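Local coordinates for protein putative pyrroline carboxylate reductase (Streptococcus pyogenes, PDB 2AHR) that probably catalyses the NAD(P)H-dependent reduction of 1-pyrroline-5-carboxylate to L-proline, the last step of proline biosynthesis, and binds NADP in a Rossmann-fold domain, at residues Asp62-Gly67 with Leu80-Pro85; Pro107-Met112 with Thr124-Asn129. One frame throughout, in Å; residues are numbered along the deposited sequence.

Contact 1: residues Asp62-Gly67 with Leu80-Pro85; sequences DLVILG and LHFKQP
Val64 and Pro85 join two neighbouring parallel strands of the Rossmann fold at the point where the loop after helix 73-77 leads into strand 86-88. One backbone hydrogen bond marks the junction: Val64 N donates to Pro85 O over 3.1 Å and is nearly straight, with 173° at the hydrogen. The same carbonyl oxygen also receives a CA-H...O contact from Leu63 CA, so two donors converge on it. Beyond Pro85 the pairing continues, Val64 bonding with Ile87.

Apolar contacts flank this bond. With CG opposite its backbone N (chi1 -176°), beside the carbonyl carbon, Leu63 brings CD1 to Pro85 CB at 3.7 Å, the two side chains crossing at about a right angle. Val64 sends CG1 to Phe82 CE2 at 4.0 Å, an oblique approach to the ring, while the ring also packs on Ile58 and Ile9.

Polar groups fix Gln84. Its NE2 is hydrogen-bonded to the carbonyl oxygens of Ile58 and Val61, anchoring the loop to the end of helix 54-58 and the residues that follow it. Its chain, bent at chi2 (-77°), folds the amide back toward its own loop and lays CD and OE1 against the methyl Val64 CG2. On the amide's oxygen side, Lys83 N donates to Gln84 OE1 at 2.9 Å, from above the carbonyl plane.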
ATOM      1  N   ASP E  62      27.161 -24.544 -44.214  1.00 52.63           N
ATOM      2  CA  ASP E  62      28.170 -25.114 -43.283  1.00 51.98           C
ATOM      3  C   ASP E  62      27.842 -24.909 -41.805  1.00 50.84           C
ATOM      4  O   ASP E  62      28.457 -25.527 -40.931  1.00 50.62           O
ATOM      5  CB  ASP E  62      29.556 -24.515 -43.529  1.00 52.11           C
ATOM      6  CG  ASP E  62      29.977 -24.595 -44.973  1.00 54.16           C
ATOM      7  OD1 ASP E  62      30.494 -25.660 -45.386  1.00 56.92           O
ATOM      8  OD2 ASP E  62      29.792 -23.589 -45.690  1.00 55.23           O
ATOM      9  N   LEU E  63      26.893 -24.017 -41.546  1.00 49.89           N
ATOM     10  CA  LEU E  63      26.529 -23.594 -40.205  1.00 48.94           C
ATOM     11  C   LEU E  63      25.149 -22.976 -40.285  1.00 48.12           C
ATOM     12  O   LEU E  63      24.878 -22.178 -41.180  1.00 48.52           O
ATOM     13  CB  LEU E  63      27.542 -22.569 -39.698  1.00 49.13           C
ATOM     14  CG  LEU E  63      27.437 -22.032 -38.267  1.00 49.84           C
ATOM     15  CD1 LEU E  63      27.903 -23.050 -37.235  1.00 50.43           C
ATOM     16  CD2 LEU E  63      28.257 -20.763 -38.144  1.00 49.12           C
ATOM     17  N   VAL E  64      24.272 -23.362 -39.365  1.00 46.95           N
ATOM     18  CA  VAL E  64      22.928 -22.786 -39.271  1.00 46.04           C
ATOM     19  C   VAL E  64      22.812 -21.848 -38.060  1.00 45.78           C
ATOM     20  O   VAL E  64      23.356 -22.122 -36.980  1.00 45.01           O
ATOM     21  CB  VAL E  64      21.858 -23.899 -39.187  1.00 45.84           C
ATOM     22  CG1 VAL E  64      20.497 -23.346 -38.766  1.00 45.59           C
ATOM     23  CG2 VAL E  64      21.761 -24.637 -40.523  1.00 46.00           C
ATOM     24  N   ILE E  65      22.095 -20.746 -38.253  1.00 45.00           N
ATOM     25  CA  ILE E  65      21.737 -19.866 -37.156  1.00 44.24           C
ATOM     26  C   ILE E  65      20.215 -19.827 -37.053  1.00 44.12           C
ATOM     27  O   ILE E  65      19.519 -19.570 -38.038  1.00 43.73           O
ATOM     28  CB  ILE E  65      22.363 -18.444 -37.324  1.00 44.18           C
ATOM     29  CG1 ILE E  65      23.890 -18.518 -37.188  1.00 44.09           C
ATOM     30  CG2 ILE E  65      21.795 -17.462 -36.310  1.00 43.68           C
ATOM     31  CD1 ILE E  65      24.618 -17.238 -37.573  1.00 44.37           C
ATOM     32  N   LEU E  66      19.708 -20.098 -35.854  1.00 43.87           N
ATOM     33  CA  LEU E  66      18.279 -20.064 -35.601  1.00 44.30           C
ATOM     34  C   LEU E  66      17.783 -18.718 -35.058  1.00 44.71           C
ATOM     35  O   LEU E  66      18.124 -18.321 -33.939  1.00 44.93           O
ATOM     36  CB  LEU E  66      17.884 -21.195 -34.642  1.00 43.86           C
ATOM     37  CG  LEU E  66      18.066 -22.631 -35.141  1.00 44.55           C
ATOM     38  CD1 LEU E  66      17.854 -23.627 -33.987  1.00 43.62           C
ATOM     39  CD2 LEU E  66      17.108 -22.922 -36.292  1.00 45.45           C
ATOM     40  N   GLY E  67      16.936 -18.052 -35.837  1.00 45.17           N
ATOM     41  CA  GLY E  67      16.321 -16.791 -35.425  1.00 45.65           C
ATOM     42  C   GLY E  67      14.839 -16.837 -35.063  1.00 46.17           C
ATOM     43  O   GLY E  67      14.213 -15.791 -34.840  1.00 45.33           O
ATOM     44  N   LEU E  80      12.853 -31.430 -39.573  1.00 58.46           N
ATOM     45  CA  LEU E  80      14.014 -31.108 -40.412  1.00 58.16           C
ATOM     46  C   LEU E  80      15.180 -32.072 -40.158  1.00 57.59           C
ATOM     47  O   LEU E  80      15.240 -32.702 -39.107  1.00 57.88           O
ATOM     48  CB  LEU E  80      14.444 -29.655 -40.156  1.00 58.22           C
ATOM     49  CG  LEU E  80      13.657 -28.453 -40.721  1.00 59.37           C
ATOM     50  CD1 LEU E  80      12.137 -28.615 -40.774  1.00 59.97           C
ATOM     51  CD2 LEU E  80      14.010 -27.181 -39.952  1.00 60.12           C
ATOM     52  N   HIS E  81      16.108 -32.193 -41.106  1.00 56.93           N
ATOM     53  CA  HIS E  81      17.281 -33.052 -40.879  1.00 56.52           C
ATOM     54  C   HIS E  81      18.578 -32.247 -40.944  1.00 55.40           C
ATOM     55  O   HIS E  81      19.030 -31.878 -42.026  1.00 55.50           O
ATOM     56  CB  HIS E  81      17.338 -34.243 -41.863  1.00 56.98           C
ATOM     57  CG  HIS E  81      16.005 -34.877 -42.140  1.00 59.36           C
ATOM     58  ND1 HIS E  81      15.497 -35.911 -41.380  1.00 61.64           N
ATOM     59  CD2 HIS E  81      15.081 -34.624 -43.100  1.00 61.49           C
ATOM     60  CE1 HIS E  81      14.316 -36.265 -41.857  1.00 62.59           C
ATOM     61  NE2 HIS E  81      14.042 -35.504 -42.904  1.00 62.40           N
ATOM     62  N   PHE E  82      19.184 -31.993 -39.788  1.00 53.94           N
ATOM     63  CA  PHE E  82      20.352 -31.107 -39.723  1.00 52.72           C
ATOM     64  C   PHE E  82      21.663 -31.861 -39.960  1.00 52.48           C
ATOM     65  O   PHE E  82      21.764 -33.047 -39.661  1.00 52.73           O
ATOM     66  CB  PHE E  82      20.352 -30.279 -38.423  1.00 51.78           C
ATOM     67  CG  PHE E  82      19.310 -29.183 -38.409  1.00 50.18           C
ATOM     68  CD1 PHE E  82      18.034 -29.417 -37.897  1.00 48.99           C
ATOM     69  CD2 PHE E  82      19.598 -27.915 -38.934  1.00 49.15           C
ATOM     70  CE1 PHE E  82      17.057 -28.409 -37.895  1.00 47.85           C
ATOM     71  CE2 PHE E  82      18.630 -26.900 -38.936  1.00 47.04           C
ATOM     72  CZ  PHE E  82      17.356 -27.155 -38.420  1.00 47.71           C
ATOM     73  N   LYS E  83      22.655 -31.160 -40.508  1.00 51.95           N
ATOM     74  CA  LYS E  83      23.846 -31.782 -41.079  1.00 51.69           C
ATOM     75  C   LYS E  83      25.124 -31.005 -40.738  1.00 51.32           C
ATOM     76  O   LYS E  83      26.227 -31.355 -41.190  1.00 51.27           O
ATOM     77  CB  LYS E  83      23.685 -31.845 -42.603  1.00 52.31           C
ATOM     78  CG  LYS E  83      22.433 -32.601 -43.086  1.00 53.88           C
ATOM     79  CD  LYS E  83      21.930 -32.047 -44.430  1.00 56.83           C
ATOM     80  CE  LYS E  83      21.247 -33.129 -45.293  1.00 58.71           C
ATOM     81  NZ  LYS E  83      20.023 -33.766 -44.680  1.00 58.73           N
ATOM     82  N   GLN E  84      24.967 -29.946 -39.943  1.00 50.30           N
ATOM     83  CA  GLN E  84      26.065 -29.038 -39.599  1.00 49.04           C
ATOM     84  C   GLN E  84      25.861 -28.480 -38.196  1.00 47.90           C
ATOM     85  O   GLN E  84      24.769 -28.630 -37.639  1.00 47.87           O
ATOM     86  CB  GLN E  84      26.118 -27.880 -40.590  1.00 49.05           C
ATOM     87  CG  GLN E  84      24.859 -27.049 -40.610  1.00 49.13           C
ATOM     88  CD  GLN E  84      23.747 -27.729 -41.367  1.00 50.00           C
ATOM     89  OE1 GLN E  84      22.792 -28.234 -40.770  1.00 50.33           O
ATOM     90  NE2 GLN E  84      23.868 -27.760 -42.692  1.00 50.12           N
ATOM     91  N   PRO E  85      26.896 -27.814 -37.628  1.00 46.79           N
ATOM     92  CA  PRO E  85      26.703 -27.173 -36.322  1.00 45.82           C
ATOM     93  C   PRO E  85      25.588 -26.115 -36.377  1.00 44.94           C
ATOM     94  O   PRO E  85      25.339 -25.520 -37.428  1.00 44.41           O
ATOM     95  CB  PRO E  85      28.065 -26.519 -36.046  1.00 46.08           C
ATOM     96  CG  PRO E  85      29.037 -27.301 -36.877  1.00 46.17           C
ATOM     97  CD  PRO E  85      28.272 -27.618 -38.129  1.00 46.27           C
TER

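Contact 2: residues Pro107-Met112 with Thr124-Asn129; sequences PLLRIM and TALTGN
Asn129 closes one end of an antiparallel beta hairpin by gripping Leu108 through both backbone and side chain. Asn129 N donates to Leu108 O at 2.8 Å. From there CB passes this same carbonyl oxygen, and CG, set between backbone N and carbonyl carbon (chi1 68°), comes close to Leu108 N. At the tip the amide divides its work: OD1 accepts Leu108 N at 3.1 Å in a nearly straight bond, although the donor stands 50° out of the carbonyl plane. ND2 packs against Leu108 CB at 3.5 Å and is hydrogen-bonded to Leu106 O.

Further along, Arg110-Thr127 and Met112-Ala125 are hydrogen-bonded pairs, each with two N-H...O bonds of 2.8 to 3.0 Å. Leu109-Gly128 and Ile111-Leu126 are the non-hydrogen-bonded pairs between them. The strand axes run at 169°, close to exactly antiparallel.

Side chains alternate between the two faces. On one, Leu126 CD1 fits between Leu109 CD2, at 3.8 Å, and Ile111 CG2, at 3.9 Å. On the other, selenomethionine Met112 touches Ala125 CB to CB, and Arg110 CB meets Thr127 CG2 while Arg110 NH1 forms a salt bridge with Glu155.

Helix 134-145 covers the Leu126 face, packing on Leu126 and Ile111, whereas helix 158-185 lies against Met112, Ala125 and Thr127. Outward from the pair, strand 86-88 bonds to Leu109 and Ile111, and strand 148-152 adjoins Thr124.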
ATOM      1  N   PRO E 107      27.433 -30.587 -33.102  1.00 45.55           N
ATOM      2  CA  PRO E 107      27.953 -29.519 -32.251  1.00 44.54           C
ATOM      3  C   PRO E 107      26.908 -28.405 -32.199  1.00 43.45           C
ATOM      4  O   PRO E 107      26.427 -27.968 -33.236  1.00 42.93           O
ATOM      5  CB  PRO E 107      29.220 -29.055 -32.993  1.00 44.69           C
ATOM      6  CG  PRO E 107      29.579 -30.238 -33.916  1.00 44.90           C
ATOM      7  CD  PRO E 107      28.239 -30.767 -34.326  1.00 45.10           C
ATOM      8  N   LEU E 108      26.527 -27.988 -30.995  1.00 42.26           N
ATOM      9  CA  LEU E 108      25.501 -26.955 -30.839  1.00 41.09           C
ATOM     10  C   LEU E 108      26.003 -25.828 -29.958  1.00 40.22           C
ATOM     11  O   LEU E 108      26.689 -26.057 -28.934  1.00 39.72           O
ATOM     12  CB  LEU E 108      24.194 -27.526 -30.267  1.00 40.86           C
ATOM     13  CG  LEU E 108      23.521 -28.723 -30.965  1.00 40.30           C
ATOM     14  CD1 LEU E 108      22.544 -29.387 -30.021  1.00 39.41           C
ATOM     15  CD2 LEU E 108      22.838 -28.330 -32.282  1.00 39.86           C
ATOM     16  N   LEU E 109      25.660 -24.613 -30.367  1.00 38.75           N
ATOM     17  CA  LEU E 109      26.069 -23.418 -29.638  1.00 37.53           C
ATOM     18  C   LEU E 109      24.895 -22.536 -29.305  1.00 37.02           C
ATOM     19  O   LEU E 109      23.917 -22.470 -30.058  1.00 36.66           O
ATOM     20  CB  LEU E 109      27.113 -22.613 -30.423  1.00 37.45           C
ATOM     21  CG  LEU E 109      28.417 -23.355 -30.711  1.00 36.65           C
ATOM     22  CD1 LEU E 109      28.406 -23.887 -32.144  1.00 37.01           C
ATOM     23  CD2 LEU E 109      29.625 -22.480 -30.445  1.00 35.70           C
ATOM     24  N   ARG E 110      24.999 -21.866 -28.160  1.00 35.95           N
ATOM     25  CA  ARG E 110      24.046 -20.831 -27.795  1.00 35.36           C
ATOM     26  C   ARG E 110      24.701 -19.453 -27.718  1.00 34.82           C
ATOM     27  O   ARG E 110      25.789 -19.300 -27.147  1.00 34.60           O
ATOM     28  CB  ARG E 110      23.388 -21.135 -26.434  1.00 35.36           C
ATOM     29  CG  ARG E 110      22.269 -22.144 -26.465  1.00 35.57           C
ATOM     30  CD  ARG E 110      21.653 -22.281 -25.064  1.00 36.82           C
ATOM     31  NE  ARG E 110      20.756 -21.172 -24.721  1.00 36.77           N
ATOM     32  CZ  ARG E 110      20.201 -21.007 -23.520  1.00 38.13           C
ATOM     33  NH1 ARG E 110      20.456 -21.864 -22.533  1.00 36.20           N
ATOM     34  NH2 ARG E 110      19.386 -19.985 -23.308  1.00 38.94           N
ATOM     35  N   ILE E 111      24.004 -18.462 -28.274  1.00 33.85           N
ATOM     36  CA  ILE E 111      24.335 -17.059 -28.076  1.00 33.73           C
ATOM     37  C   ILE E 111      23.173 -16.280 -27.430  1.00 33.85           C
ATOM     38  O   ILE E 111      21.976 -16.640 -27.575  1.00 33.91           O
ATOM     39  CB  ILE E 111      24.791 -16.359 -29.397  1.00 34.02           C
ATOM     40  CG1 ILE E 111      23.656 -16.338 -30.428  1.00 32.90           C
ATOM     41  CG2 ILE E 111      26.082 -17.005 -29.939  1.00 32.97           C
ATOM     42  CD1 ILE E 111      23.953 -15.459 -31.695  1.00 33.00           C
HETATM   43  N   MSE E 112      23.528 -15.237 -26.681  1.00 33.16           N
HETATM   44  CA  MSE E 112      22.531 -14.311 -26.153  1.00 32.84           C
HETATM   45  C   MSE E 112      22.960 -12.905 -26.507  1.00 32.59           C
HETATM   46  O   MSE E 112      23.745 -12.311 -25.786  1.00 32.14           O
HETATM   47  CB  MSE E 112      22.303 -14.470 -24.637  1.00 32.64           C
HETATM   48  CG  MSE E 112      21.119 -13.614 -24.062  1.00 31.82           C
HETATM   49 SE   MSE E 112      19.638 -13.462 -25.143  1.00 25.50          SE
HETATM   50  CE  MSE E 112      19.182 -15.180 -25.107  1.00 25.75           C
ATOM     51  N   THR E 124      27.148 -10.013 -26.117  1.00 33.84           N
ATOM     52  CA  THR E 124      26.678 -11.343 -26.496  1.00 33.83           C
ATOM     53  C   THR E 124      27.336 -12.458 -25.704  1.00 34.47           C
ATOM     54  O   THR E 124      28.565 -12.572 -25.679  1.00 34.67           O
ATOM     55  CB  THR E 124      26.917 -11.594 -28.011  1.00 34.05           C
ATOM     56  OG1 THR E 124      26.293 -10.545 -28.765  1.00 33.68           O
ATOM     57  CG2 THR E 124      26.330 -12.937 -28.465  1.00 34.23           C
ATOM     58  N   ALA E 125      26.518 -13.288 -25.051  1.00 34.59           N
ATOM     59  CA  ALA E 125      27.025 -14.483 -24.404  1.00 34.57           C
ATOM     60  C   ALA E 125      27.188 -15.584 -25.454  1.00 35.02           C
ATOM     61  O   ALA E 125      26.424 -15.649 -26.432  1.00 34.16           O
ATOM     62  CB  ALA E 125      26.089 -14.940 -23.288  1.00 34.73           C
ATOM     63  N   LEU E 126      28.174 -16.453 -25.227  1.00 35.26           N
ATOM     64  CA  LEU E 126      28.452 -17.573 -26.120  1.00 36.22           C
ATOM     65  C   LEU E 126      28.799 -18.807 -25.307  1.00 36.51           C
ATOM     66  O   LEU E 126      29.636 -18.748 -24.406  1.00 37.48           O
ATOM     67  CB  LEU E 126      29.616 -17.248 -27.073  1.00 36.09           C
ATOM     68  CG  LEU E 126      30.255 -18.398 -27.894  1.00 36.77           C
ATOM     69  CD1 LEU E 126      29.270 -18.962 -28.923  1.00 33.37           C
ATOM     70  CD2 LEU E 126      31.538 -17.917 -28.579  1.00 36.47           C
ATOM     71  N   THR E 127      28.160 -19.924 -25.624  1.00 36.79           N
ATOM     72  CA  THR E 127      28.570 -21.203 -25.056  1.00 37.18           C
ATOM     73  C   THR E 127      28.299 -22.362 -26.028  1.00 37.42           C
ATOM     74  O   THR E 127      27.469 -22.238 -26.928  1.00 37.04           O
ATOM     75  CB  THR E 127      27.928 -21.435 -23.660  1.00 36.91           C
ATOM     76  OG1 THR E 127      28.680 -22.427 -22.957  1.00 38.59           O
ATOM     77  CG2 THR E 127      26.460 -21.865 -23.771  1.00 34.58           C
ATOM     78  N   GLY E 128      28.980 -23.491 -25.820  1.00 38.41           N
ATOM     79  CA  GLY E 128      28.802 -24.680 -26.668  1.00 39.27           C
ATOM     80  C   GLY E 128      28.636 -26.004 -25.928  1.00 39.78           C
ATOM     81  O   GLY E 128      29.042 -26.143 -24.762  1.00 40.38           O
ATOM     82  N   ASN E 129      28.014 -26.978 -26.586  1.00 39.96           N
ATOM     83  CA  ASN E 129      27.924 -28.315 -26.001  1.00 40.48           C
ATOM     84  C   ASN E 129      29.265 -29.043 -26.078  1.00 41.12           C
ATOM     85  O   ASN E 129      30.254 -28.510 -26.605  1.00 41.18           O
ATOM     86  CB  ASN E 129      26.747 -29.148 -26.558  1.00 39.83           C
ATOM     87  CG  ASN E 129      26.918 -29.548 -28.023  1.00 40.51           C
ATOM     88  OD1 ASN E 129      27.975 -29.341 -28.629  1.00 39.08           O
ATOM     89  ND2 ASN E 129      25.849 -30.122 -28.609  1.00 40.29           N
TER

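In the fold
Both contacts reach one mixed sheet, in which strand 86-88 runs between strands 63-66 and 108-112. Segment 80-85 of contact 1 runs straight into strand 86-88, and the strands of contact 2 follow on its other side; the contact centres lie 14 Å apart. They meet directly where Pro85 CB packs on Pro107 O at 3.6 Å. Strands 63-66 and 108-112 each carry the chain toward the NADP pocket: Gly67, just beyond the first, touches the cofactor, as does Met112 at the end of the second, its side chain about 4 Å from NADP. Phe82 is more remote, with its side chain about 10 Å from the cofactor. The sodium ion lies about 7 Å from the side chain of Arg110.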